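Local coordinates for protein ShdD (Sedimentibacter hydroxybenzoicus, PDB 7AE5), which takes part in the non-oxidative decarboxylation and detoxification of phenolic derivatives under anaerobic conditions, although its precise biochemical role is unknown, at residues Cys3-Ser8 / Cys28-Tyr33; Asp21-Val25 / Trp35-Glu39. All blocks are in the same frame, centred on the assembly; numbering follows the deposited sequence.

Contact 1: residues Cys3-Ser8 / Cys28-Tyr33; sequences CHRCGS and CEKCCY. With ZN (zinc ion), chain Z.
C3 and C6 on one loop and C28 and C31 on the other bind a single zinc ion through their four sulfurs, each SG lying 2.3 Å from ZN. The two CxxC turns are built alike. C6 N donates to C3 SG in a nearly straight bond (173° at the hydrogen), and C31 N donates to C28 SG at 3.3 Å, the paired N-H...S pattern of zinc knuckles. In each turn the residue after the second cysteine, G7 or C32, takes a positive phi.

The close-packed side is that of R5 and Y33. R5 grips C31 side-on with two nitrogens lying near the guanidinium plane: NE reaches C31 SG at 3.4 Å, and NH2 reaches C31 O at 2.8 Å. R5 CB lies over the rim of the Y33 ring. With CG anti to the backbone N (chi1 169°) and a bend at chi3, the chain then brings Y33 CD1 over the centre of the guanidinium face, 3.9 Å from R5 CZ; the two planes are 50° apart. The positive group would probably draw some charge from the C31 thiolate. An alanine in place of R5 would probably leave C31 SG and C31 O without these two donors, and Y33 CD1 without the guanidinium against it.

The opposite flank is looser and partly exposed. There S8 CB meets K30 CE at 4.0 Å, while their polar ends turn elsewhere, S8 OG to N10 N and K30 NZ to a salt bridge with D51.

Two knuckles joined to a three-stranded antiparallel sheet are consistent with a zinc ribbon. Residues 3-8 precede strand 11-16 and residues 28-33 link strands 24-28 and 34-36, with C3 against V11 and C31 against I54 of helix 51-55.

Contact 2: residues Asp21-Val25 / Trp35-Glu39; sequences DAWEV and WRSTE
V25 and R36 form an antiparallel non-hydrogen-bonded pair, their CA atoms 4.3 Å apart, where the hairpin of strands 24-28 and 34-36 gives way to loop and turn. Beyond it, S37 N donates to E24 O at 2.8 Å. The return bond of this pair is made by a side chain: E24 N donates to S37 OG at 3.0 Å in a nearly straight bond. With OG between its backbone N and carbonyl carbon (chi1 58°), S37 holds its hydroxyl toward E24 while the main chain leaves in a type I turn from R36 to E39.

V25 and R36 put their side chains on the same face of the sheet, and R36 goes on across W23. Its CD rests over the five-membered ring, 3.7 Å from that centroid, and CZ stands 4.5 Å from the centroid of the six-membered ring, only 8° off the normal. This is a cation-pi contact made edge-first: NH1 points onto the indole face, coming within 3.5 Å of W23 CH2, and the two planes are 71° apart. Beside the ring, T38 CG2 packs against W23 CB at 3.6 Å.

The polar ends of R36 and W23 serve the partner subunit. In the phenolic acid decarboxylase chain, E31 forms a salt bridge with R36 NH2, Y59 OH bonds R36 NH1, and K57 O accepts from W23 NE1. The indole thus supports the aliphatic and cationic parts of R36 from within ShdD, which is consistent with W23 and the partner chain together fixing the guanidinium at the interface, by the open end of the hairpin.

In the fold
The segments alternate along the chain: 28-33 of contact 1 is the turn joining strands 24-28 and 34-36, contact 2 pairs those strands at their open end, and 3-8 comes from ahead of strand 11-16. The contact centres are 16 Å apart, yet they touch through W35, whose ring meets H4 edge-to-face (H4 CE1 to W35 NE1, 3.5 Å) and whose CH2 lies 3.6 Å from C3 CA. The W35 side chain comes to about 6 Å from the zinc ion without binding it. Both contacts reach the phenolic acid decarboxylase chain, R5 NH1 bonding its G274 O and E39 forming a salt bridge with its R133, so each contributes to the hetero-complex.

Contact 1: residues Cys3-Ser8 / Cys28-Tyr33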
ATOM      1  N   CYS H   3      10.975 -21.570  49.640  1.00 49.84           N
ATOM      2  CA  CYS H   3       9.962 -21.285  48.636  1.00 46.37           C
ATOM      3  C   CYS H   3      10.579 -21.372  47.245  1.00 51.17           C
ATOM      4  O   CYS H   3      11.593 -20.727  46.963  1.00 56.15           O
ATOM      5  CB  CYS H   3       9.362 -19.901  48.877  1.00 41.88           C
ATOM      6  SG  CYS H   3       8.522 -19.191  47.450  1.00 38.39           S
ATOM      7  N   HIS H   4       9.965 -22.174  46.372  1.00 66.74           N
ATOM      8  CA  HIS H   4      10.548 -22.440  45.061  1.00 68.59           C
ATOM      9  C   HIS H   4      10.573 -21.208  44.164  1.00 65.91           C
ATOM     10  O   HIS H   4      11.352 -21.174  43.206  1.00 61.29           O
ATOM     11  CB  HIS H   4       9.782 -23.568  44.367  1.00 65.55           C
ATOM     12  CG  HIS H   4       9.817 -24.866  45.110  1.00 66.09           C
ATOM     13  ND1 HIS H   4       8.960 -25.151  46.150  1.00 64.33           N
ATOM     14  CD2 HIS H   4      10.609 -25.956  44.966  1.00 67.26           C
ATOM     15  CE1 HIS H   4       9.220 -26.361  46.614  1.00 65.71           C
ATOM     16  NE2 HIS H   4      10.216 -26.871  45.913  1.00 67.86           N
ATOM     17  N   ARG H   5       9.751 -20.201  44.453  1.00 67.93           N
ATOM     18  CA  ARG H   5       9.644 -19.035  43.584  1.00 61.45           C
ATOM     19  C   ARG H   5      10.632 -17.934  43.960  1.00 58.29           C
ATOM     20  O   ARG H   5      11.341 -17.413  43.095  1.00 49.86           O
ATOM     21  CB  ARG H   5       8.214 -18.490  43.616  1.00 57.09           C
ATOM     22  CG  ARG H   5       8.056 -17.131  42.958  1.00 49.01           C
ATOM     23  CD  ARG H   5       6.662 -16.963  42.385  1.00 44.49           C
ATOM     24  NE  ARG H   5       5.723 -16.453  43.376  1.00 39.24           N
ATOM     25  CZ  ARG H   5       4.431 -16.261  43.151  1.00 35.59           C
ATOM     26  NH1 ARG H   5       3.886 -16.538  41.978  1.00 38.10           N
ATOM     27  NH2 ARG H   5       3.665 -15.784  44.128  1.00 30.98           N
ATOM     28  N   CYS H   6      10.688 -17.568  45.238  1.00 54.50           N
ATOM     29  CA  CYS H   6      11.520 -16.461  45.685  1.00 47.45           C
ATOM     30  C   CYS H   6      12.654 -16.889  46.608  1.00 53.26           C
ATOM     31  O   CYS H   6      13.444 -16.037  47.028  1.00 45.02           O
ATOM     32  CB  CYS H   6      10.656 -15.402  46.378  1.00 39.97           C
ATOM     33  SG  CYS H   6      10.218 -15.805  48.074  1.00 48.36           S
ATOM     34  N   GLY H   7      12.759 -18.177  46.931  1.00 45.37           N
ATOM     35  CA  GLY H   7      13.863 -18.688  47.714  1.00 49.78           C
ATOM     36  C   GLY H   7      13.803 -18.413  49.199  1.00 50.78           C
ATOM     37  O   GLY H   7      14.732 -18.798  49.919  1.00 51.68           O
ATOM     38  N   SER H   8      12.747 -17.769  49.687  1.00 64.17           N
ATOM     39  CA  SER H   8      12.666 -17.438  51.102  1.00 61.05           C
ATOM     40  C   SER H   8      12.470 -18.692  51.948  1.00 62.00           C
ATOM     41  O   SER H   8      11.814 -19.654  51.538  1.00 61.14           O
ATOM     42  CB  SER H   8      11.523 -16.458  51.355  1.00 54.34           C
ATOM     43  OG  SER H   8      11.011 -16.600  52.667  1.00 51.58           O
ATOM     44  N   CYS H  28       4.496 -19.490  51.100  1.00 45.64           N
ATOM     45  CA  CYS H  28       5.541 -18.526  51.404  1.00 46.10           C
ATOM     46  C   CYS H  28       4.925 -17.264  51.992  1.00 48.64           C
ATOM     47  O   CYS H  28       3.943 -16.737  51.461  1.00 50.09           O
ATOM     48  CB  CYS H  28       6.332 -18.196  50.139  1.00 44.77           C
ATOM     49  SG  CYS H  28       7.510 -16.848  50.317  1.00 45.32           S
ATOM     50  N   GLU H  29       5.497 -16.783  53.095  1.00 58.53           N
ATOM     51  CA  GLU H  29       4.987 -15.579  53.736  1.00 61.27           C
ATOM     52  C   GLU H  29       5.517 -14.300  53.103  1.00 62.83           C
ATOM     53  O   GLU H  29       5.056 -13.213  53.466  1.00 65.54           O
ATOM     54  CB  GLU H  29       5.316 -15.596  55.232  1.00 61.41           C
ATOM     55  CG  GLU H  29       4.566 -16.666  56.014  1.00 60.45           C
ATOM     56  CD  GLU H  29       4.325 -16.277  57.460  1.00 61.47           C
ATOM     57  OE1 GLU H  29       3.729 -15.206  57.701  1.00 63.42           O
ATOM     58  OE2 GLU H  29       4.728 -17.046  58.359  1.00 60.44           O
ATOM     59  N   LYS H  30       6.462 -14.398  52.169  1.00 50.90           N
ATOM     60  CA  LYS H  30       6.959 -13.214  51.481  1.00 51.94           C
ATOM     61  C   LYS H  30       6.227 -12.962  50.164  1.00 51.96           C
ATOM     62  O   LYS H  30       5.822 -11.829  49.887  1.00 54.47           O
ATOM     63  CB  LYS H  30       8.466 -13.334  51.232  1.00 49.34           C
ATOM     64  CG  LYS H  30       9.171 -11.991  51.127  1.00 50.63           C
ATOM     65  CD  LYS H  30      10.170 -11.963  49.981  1.00 47.47           C
ATOM     66  CE  LYS H  30      11.498 -12.576  50.379  1.00 45.45           C
ATOM     67  NZ  LYS H  30      12.570 -12.248  49.398  1.00 42.99           N
ATOM     68  N   CYS H  31       6.042 -14.002  49.348  1.00 51.31           N
ATOM     69  CA  CYS H  31       5.483 -13.840  48.011  1.00 50.59           C
ATOM     70  C   CYS H  31       4.197 -14.631  47.790  1.00 50.89           C
ATOM     71  O   CYS H  31       3.694 -14.668  46.659  1.00 49.96           O
ATOM     72  CB  CYS H  31       6.522 -14.228  46.954  1.00 46.67           C
ATOM     73  SG  CYS H  31       6.665 -16.000  46.658  1.00 43.74           S
ATOM     74  N   CYS H  32       3.661 -15.271  48.828  1.00 47.08           N
ATOM     75  CA  CYS H  32       2.369 -15.956  48.824  1.00 47.60           C
ATOM     76  C   CYS H  32       2.327 -17.183  47.921  1.00 44.35           C
ATOM     77  O   CYS H  32       1.244 -17.745  47.717  1.00 44.45           O
ATOM     78  CB  CYS H  32       1.224 -15.013  48.434  1.00 51.22           C
ATOM     79  SG  CYS H  32       1.254 -13.410  49.258  1.00 55.87           S
ATOM     80  N   TYR H  33       3.460 -17.617  47.375  1.00 43.70           N
ATOM     81  CA  TYR H  33       3.479 -18.852  46.602  1.00 41.65           C
ATOM     82  C   TYR H  33       3.143 -20.035  47.502  1.00 41.78           C
ATOM     83  O   TYR H  33       3.641 -20.142  48.625  1.00 42.14           O
ATOM     84  CB  TYR H  33       4.848 -19.058  45.952  1.00 39.81           C
ATOM     85  CG  TYR H  33       4.902 -20.211  44.972  1.00 39.07           C
ATOM     86  CD1 TYR H  33       4.266 -20.134  43.738  1.00 38.80           C
ATOM     87  CD2 TYR H  33       5.593 -21.376  45.279  1.00 39.39           C
ATOM     88  CE1 TYR H  33       4.317 -21.187  42.839  1.00 39.27           C
ATOM     89  CE2 TYR H  33       5.648 -22.434  44.388  1.00 40.30           C
ATOM     90  CZ  TYR H  33       5.009 -22.333  43.170  1.00 40.48           C
ATOM     91  OH  TYR H  33       5.061 -23.384  42.282  1.00 42.62           O
TER
HETATM   92 ZN    ZN Z 701       8.208 -16.976  48.096  1.00 40.24          ZN

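Contact 2: residues Asp21-Val25 / Trp35-Glu39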
ATOM      1  N   ASP H  21      -3.225 -38.805  55.893  1.00 89.05           N
ATOM      2  CA  ASP H  21      -1.979 -38.051  55.823  1.00 89.07           C
ATOM      3  C   ASP H  21      -1.393 -38.174  54.423  1.00 90.63           C
ATOM      4  O   ASP H  21      -0.256 -38.624  54.248  1.00 92.37           O
ATOM      5  CB  ASP H  21      -0.985 -38.541  56.881  1.00 91.98           C
ATOM      6  CG  ASP H  21       0.207 -37.607  57.043  1.00 91.78           C
ATOM      7  OD1 ASP H  21       1.229 -37.799  56.347  1.00 92.01           O
ATOM      8  OD2 ASP H  21       0.116 -36.673  57.866  1.00 91.83           O
ATOM      9  N   ALA H  22      -2.172 -37.787  53.412  1.00 65.18           N
ATOM     10  CA  ALA H  22      -1.694 -37.889  52.040  1.00 66.93           C
ATOM     11  C   ALA H  22      -0.707 -36.780  51.701  1.00 66.26           C
ATOM     12  O   ALA H  22       0.280 -37.022  50.998  1.00 68.07           O
ATOM     13  CB  ALA H  22      -2.875 -37.865  51.069  1.00 66.47           C
ATOM     14  N   TRP H  23      -0.947 -35.564  52.190  1.00 54.80           N
ATOM     15  CA  TRP H  23      -0.116 -34.431  51.803  1.00 53.96           C
ATOM     16  C   TRP H  23      -0.326 -33.275  52.769  1.00 51.10           C
ATOM     17  O   TRP H  23      -1.209 -33.298  53.630  1.00 49.85           O
ATOM     18  CB  TRP H  23      -0.422 -33.983  50.370  1.00 54.23           C
ATOM     19  CG  TRP H  23      -1.889 -33.922  50.056  1.00 52.77           C
ATOM     20  CD1 TRP H  23      -2.604 -34.824  49.325  1.00 54.14           C
ATOM     21  CD2 TRP H  23      -2.818 -32.904  50.454  1.00 49.32           C
ATOM     22  NE1 TRP H  23      -3.919 -34.436  49.246  1.00 51.31           N
ATOM     23  CE2 TRP H  23      -4.076 -33.259  49.930  1.00 48.34           C
ATOM     24  CE3 TRP H  23      -2.707 -31.726  51.201  1.00 47.06           C
ATOM     25  CZ2 TRP H  23      -5.215 -32.483  50.130  1.00 44.90           C
ATOM     26  CZ3 TRP H  23      -3.839 -30.958  51.399  1.00 44.40           C
ATOM     27  CH2 TRP H  23      -5.077 -31.339  50.864  1.00 43.26           C
ATOM     28  N   GLU H  24       0.515 -32.257  52.603  1.00 61.07           N
ATOM     29  CA  GLU H  24       0.377 -30.967  53.258  1.00 58.82           C
ATOM     30  C   GLU H  24       0.550 -29.885  52.201  1.00 58.02           C
ATOM     31  O   GLU H  24       1.056 -30.141  51.107  1.00 59.28           O
ATOM     32  CB  GLU H  24       1.411 -30.787  54.381  1.00 58.88           C
ATOM     33  CG  GLU H  24       1.742 -32.078  55.129  1.00 60.43           C
ATOM     34  CD  GLU H  24       2.291 -31.845  56.530  1.00 61.32           C
ATOM     35  OE1 GLU H  24       3.269 -31.072  56.662  1.00 61.35           O
ATOM     36  OE2 GLU H  24       1.763 -32.448  57.492  1.00 63.55           O
ATOM     37  N   VAL H  25       0.118 -28.671  52.529  1.00 47.79           N
ATOM     38  CA  VAL H  25       0.262 -27.523  51.641  1.00 47.09           C
ATOM     39  C   VAL H  25       1.052 -26.447  52.369  1.00 46.72           C
ATOM     40  O   VAL H  25       0.705 -26.070  53.495  1.00 46.46           O
ATOM     41  CB  VAL H  25      -1.098 -26.978  51.173  1.00 45.94           C
ATOM     42  CG1 VAL H  25      -0.893 -25.868  50.157  1.00 45.66           C
ATOM     43  CG2 VAL H  25      -1.939 -28.093  50.576  1.00 46.12           C
ATOM     44  N   TRP H  35       2.188 -24.480  47.580  1.00 43.83           N
ATOM     45  CA  TRP H  35       2.388 -25.737  46.872  1.00 45.33           C
ATOM     46  C   TRP H  35       2.129 -26.907  47.809  1.00 46.39           C
ATOM     47  O   TRP H  35       2.242 -26.790  49.032  1.00 45.77           O
ATOM     48  CB  TRP H  35       3.799 -25.825  46.275  1.00 46.10           C
ATOM     49  CG  TRP H  35       4.896 -25.976  47.286  1.00 45.93           C
ATOM     50  CD1 TRP H  35       5.456 -27.142  47.723  1.00 47.53           C
ATOM     51  CD2 TRP H  35       5.577 -24.921  47.977  1.00 44.32           C
ATOM     52  NE1 TRP H  35       6.438 -26.879  48.645  1.00 46.62           N
ATOM     53  CE2 TRP H  35       6.533 -25.523  48.819  1.00 44.78           C
ATOM     54  CE3 TRP H  35       5.469 -23.527  47.968  1.00 42.97           C
ATOM     55  CZ2 TRP H  35       7.376 -24.779  49.644  1.00 43.81           C
ATOM     56  CZ3 TRP H  35       6.306 -22.790  48.786  1.00 42.46           C
ATOM     57  CH2 TRP H  35       7.248 -23.418  49.612  1.00 42.77           C
ATOM     58  N   ARG H  36       1.780 -28.040  47.206  1.00 44.54           N
ATOM     59  CA  ARG H  36       1.541 -29.279  47.928  1.00 45.95           C
ATOM     60  C   ARG H  36       2.842 -30.053  48.091  1.00 47.93           C
ATOM     61  O   ARG H  36       3.729 -30.000  47.234  1.00 49.05           O
ATOM     62  CB  ARG H  36       0.514 -30.140  47.187  1.00 47.41           C
ATOM     63  CG  ARG H  36      -0.388 -30.970  48.086  1.00 47.15           C
ATOM     64  CD  ARG H  36      -1.354 -31.812  47.264  1.00 48.34           C
ATOM     65  NE  ARG H  36      -2.104 -31.010  46.304  1.00 46.46           N
ATOM     66  CZ  ARG H  36      -3.209 -30.336  46.593  1.00 43.04           C
ATOM     67  NH1 ARG H  36      -3.724 -30.342  47.811  1.00 41.48           N
ATOM     68  NH2 ARG H  36      -3.811 -29.637  45.635  1.00 41.29           N
ATOM     69  N   SER H  37       2.948 -30.782  49.206  1.00 49.86           N
ATOM     70  CA  SER H  37       4.135 -31.591  49.460  1.00 50.89           C
ATOM     71  C   SER H  37       4.338 -32.663  48.399  1.00 56.58           C
ATOM     72  O   SER H  37       5.463 -33.145  48.227  1.00 58.17           O
ATOM     73  CB  SER H  37       4.046 -32.240  50.844  1.00 49.09           C
ATOM     74  OG  SER H  37       2.887 -33.049  50.958  1.00 51.51           O
ATOM     75  N   THR H  38       3.278 -33.046  47.684  1.00 59.71           N
ATOM     76  CA  THR H  38       3.393 -34.026  46.612  1.00 65.16           C
ATOM     77  C   THR H  38       3.976 -33.435  45.336  1.00 68.82           C
ATOM     78  O   THR H  38       4.502 -34.186  44.506  1.00 73.15           O
ATOM     79  CB  THR H  38       2.024 -34.644  46.313  1.00 67.33           C
ATOM     80  OG1 THR H  38       1.144 -33.636  45.799  1.00 67.54           O
ATOM     81  CG2 THR H  38       1.424 -35.240  47.574  1.00 64.88           C
ATOM     82  N   GLU H  39       3.895 -32.120  45.159  1.00 56.01           N
ATOM     83  CA  GLU H  39       4.477 -31.470  43.997  1.00 59.23           C
ATOM     84  C   GLU H  39       5.986 -31.319  44.162  1.00 59.08           C
ATOM     85  O   GLU H  39       6.527 -31.350  45.270  1.00 54.83           O
ATOM     86  CB  GLU H  39       3.854 -30.091  43.774  1.00 53.62           C
ATOM     87  CG  GLU H  39       2.442 -30.098  43.222  1.00 54.36           C
ATOM     88  CD  GLU H  39       1.974 -28.707  42.829  1.00 48.28           C
ATOM     89  OE1 GLU H  39       1.422 -28.000  43.699  1.00 43.41           O
ATOM     90  OE2 GLU H  39       2.154 -28.321  41.653  1.00 48.22           O
TER